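Protein Diedel (Drosophila melanogaster, PDB 3ZZO) acts as a secreted cytokine that promotes survival of Sindbis virus infection by suppressing the immune deficiency pathway and limits intestinal stem cell proliferation after bacterial infection. Local coordinates at residues 65-68 with 69-73. Sequence-based numbering, arbitrary orientation.
With EDO (1,2-ethanediol), chain C.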
ATOM      1  N   SER A  65       8.816   3.944   4.971  1.00 10.06           N
ATOM      2  CA  SER A  65       9.880   3.568   4.036  1.00 10.72           C
ATOM      3  C   SER A  65       9.818   2.098   3.672  1.00  9.96           C
ATOM      4  O   SER A  65       9.348   1.271   4.422  1.00 10.88           O
ATOM      5  CB  SER A  65      11.254   3.900   4.652  1.00 13.02           C
ATOM      6  OG  SER A  65      11.475   3.114   5.829  1.00 17.31           O
ATOM      7  N   GLY A  66      10.370   1.797   2.503  1.00  9.03           N
ATOM      8  CA  GLY A  66      10.472   0.432   2.026  1.00  8.51           C
ATOM      9  C   GLY A  66      10.359   0.359   0.527  1.00  8.22           C
ATOM     10  O   GLY A  66      10.450   1.369  -0.161  1.00 10.49           O
ATOM     11  N   ASP A  67      10.116  -0.836   0.007  1.00  7.75           N
ATOM     12  CA  ASP A  67      10.102  -1.046  -1.442  1.00  8.16           C
ATOM     13  C   ASP A  67       8.720  -1.393  -1.997  1.00  7.14           C
ATOM     14  O   ASP A  67       8.609  -2.110  -2.999  1.00  7.49           O
ATOM     15  CB  ASP A  67      11.273  -1.845  -1.933  1.00 11.44           C
ATOM     16  CG  ASP A  67      11.285  -3.204  -1.427  1.00 11.34           C
ATOM     17  OD1 ASP A  67      10.779  -3.499  -0.306  1.00 13.52           O
ATOM     18  OD2 ASP A  67      11.949  -4.093  -2.057  1.00 12.73           O
ATOM     19  N   TRP A  68       7.685  -0.805  -1.418  1.00  6.48           N
ATOM     20  CA  TRP A  68       6.411  -0.652  -2.125  1.00  6.49           C
ATOM     21  C   TRP A  68       5.750  -2.012  -2.357  1.00  6.30           C
ATOM     22  O   TRP A  68       5.709  -2.838  -1.442  1.00  6.12           O
ATOM     23  CB  TRP A  68       6.580   0.205  -3.402  1.00  7.18           C
ATOM     24  CG  TRP A  68       6.901   1.631  -3.080  1.00  7.68           C
ATOM     25  CD1 TRP A  68       8.115   2.272  -3.161  1.00  9.67           C
ATOM     26  CD2 TRP A  68       5.960   2.605  -2.662  1.00  7.68           C
ATOM     27  NE1 TRP A  68       7.951   3.585  -2.799  1.00  9.98           N
ATOM     28  CE2 TRP A  68       6.639   3.814  -2.480  1.00  8.23           C
ATOM     29  CE3 TRP A  68       4.591   2.553  -2.374  1.00  7.63           C
ATOM     30  CZ2 TRP A  68       5.992   4.973  -2.051  1.00  9.75           C
ATOM     31  CZ3 TRP A  68       3.949   3.692  -1.927  1.00  8.35           C
ATOM     32  CH2 TRP A  68       4.651   4.869  -1.752  1.00  9.29           C
ATOM     33  N   SER A  69       5.232  -2.260  -3.551  1.00  6.47           N
ATOM     34  CA  SER A  69       4.516  -3.505  -3.819  1.00  6.07           C
ATOM     35  C   SER A  69       5.406  -4.719  -3.558  1.00  6.13           C
ATOM     36  O   SER A  69       4.910  -5.791  -3.183  1.00  6.04           O
ATOM     37  CB  SER A  69       3.935  -3.524  -5.219  1.00  6.79           C
ATOM     38  OG  SER A  69       4.960  -3.353  -6.212  1.00  7.78           O
ATOM     39  N   GLN A  70       6.706  -4.591  -3.807  1.00  5.88           N
ATOM     40  CA  GLN A  70       7.658  -5.688  -3.582  1.00  6.06           C
ATOM     41  C   GLN A  70       7.699  -6.063  -2.109  1.00  6.13           C
ATOM     42  O   GLN A  70       7.722  -7.246  -1.752  1.00  6.03           O
ATOM     43  CB  GLN A  70       9.026  -5.205  -4.114  1.00  6.51           C
ATOM     44  CG  GLN A  70      10.082  -6.284  -4.169  1.00  6.67           C
ATOM     45  CD  GLN A  70      11.302  -5.818  -4.922  1.00  7.46           C
ATOM     46  OE1 GLN A  70      11.326  -4.729  -5.489  1.00  8.79           O
ATOM     47  NE2 GLN A  70      12.313  -6.658  -5.037  1.00  8.48           N
ATOM     48  N   GLU A  71       7.632  -5.062  -1.240  1.00  6.17           N
ATOM     49  CA  GLU A  71       7.563  -5.283   0.210  1.00  6.12           C
ATOM     50  C   GLU A  71       6.201  -5.841   0.658  1.00  6.18           C
ATOM     51  O   GLU A  71       6.144  -6.649   1.570  1.00  6.33           O
ATOM     52  CB  GLU A  71       7.892  -4.011   0.957  1.00  6.61           C
ATOM     53  CG  GLU A  71       8.033  -4.223   2.429  1.00  8.31           C
ATOM     54  CD  GLU A  71       8.821  -3.179   3.141  1.00 11.05           C
ATOM     55  OE1 GLU A  71       9.452  -2.326   2.500  1.00 14.58           O
ATOM     56  OE2 GLU A  71       8.806  -3.203   4.409  1.00 13.15           O
ATOM     57  N   PHE A  72       5.116  -5.417   0.005  1.00  6.01           N
ATOM     58  CA  PHE A  72       3.794  -5.986   0.274  1.00  5.88           C
ATOM     59  C   PHE A  72       3.812  -7.493   0.024  1.00  6.20           C
ATOM     60  O   PHE A  72       3.321  -8.279   0.835  1.00  6.43           O
ATOM     61  CB  PHE A  72       2.738  -5.311  -0.619  1.00  6.48           C
ATOM     62  CG  PHE A  72       1.357  -5.859  -0.415  1.00  6.49           C
ATOM     63  CD1 PHE A  72       0.647  -5.539   0.705  1.00  7.25           C
ATOM     64  CD2 PHE A  72       0.773  -6.698  -1.348  1.00  8.28           C
ATOM     65  CE1 PHE A  72      -0.643  -6.059   0.899  1.00  8.11           C
ATOM     66  CE2 PHE A  72      -0.490  -7.233  -1.131  1.00  8.86           C
ATOM     67  CZ  PHE A  72      -1.178  -6.894  -0.015  1.00  8.84           C
ATOM     68  N   VAL A  73       4.435  -7.922  -1.073  1.00  5.82           N
ATOM     69  CA  VAL A  73       4.573  -9.346  -1.352  1.00  6.23           C
ATOM     70  C   VAL A  73       5.466 -10.004  -0.293  1.00  6.13           C
ATOM     71  O   VAL A  73       5.144 -11.054   0.242  1.00  6.70           O
ATOM     72  CB  VAL A  73       5.126  -9.594  -2.773  1.00  6.28           C
ATOM     73  CG1 VAL A  73       5.344 -11.082  -3.016  1.00  7.36           C
ATOM     74  CG2 VAL A  73       4.174  -9.015  -3.806  1.00  7.03           C
TER
HETATM   75  C1  EDO C1119       5.480  -7.212  -8.634  1.00 13.85           C
HETATM   76  O1  EDO C1119       5.247  -6.308  -9.627  1.00 11.73           O
HETATM   77  C2  EDO C1119       5.205  -6.562  -7.259  1.00 14.22           C
HETATM   78  O2  EDO C1119       6.047  -5.564  -6.984  1.00 11.50           O
HETATM   79  O   HOH W   1       9.710  -1.025   5.588  1.00 18.46           O
HETATM   80  O   HOH W   2      10.083  -2.230  -5.364  1.00  9.47           O
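E71 reaches back from the first turn of the helix to the loop before it: its OE1 accepts a hydrogen bond from the backbone N of D67 at 3.0 Å, the donor lying nearly along the carboxylate's C-O axis. The extended E71 chain, with CG anti to the backbone N (chi1 -172°), carries the carboxylate to this NH. OE2 accepts a hydrogen bond from a water that also donates to S65 O, so the carboxylate is tied to the loop directly through OE1 and by way of the water through OE2. OE1 also lies against G66 CA, at 3.0 Å. F72 N donates to W68 O at 3.0 Å, an i to i+4 bond in the carbonyl plane, and Q70 N makes a weak hydrogen bond to D67 O. A second water joins D67 O to Q70 OE1. S69 OG hydrogen-bonds O2 of a 1,2-ethanediol, probably from the crystallisation liquor, at 2.6 Å. W68 holds the N-cap position of helix 69-75, the helix that lies over the antiparallel sheet of the ferredoxin-like subdomain SD1. The D67 and E71 side chains cross at about a right angle, their carboxylate planes 57° apart, with OD1 3.2 Å from E71 CB and 3.3 Å from E71 OE1; the salt bridge from D67 OD2 to R74 probably eases this crowding of like charges. D67 OD2 also lies 3.4 Å from Q70 CD. The buried F72 ring leads away from the loop to meet F11 edge-to-face and pack on V33 and I35.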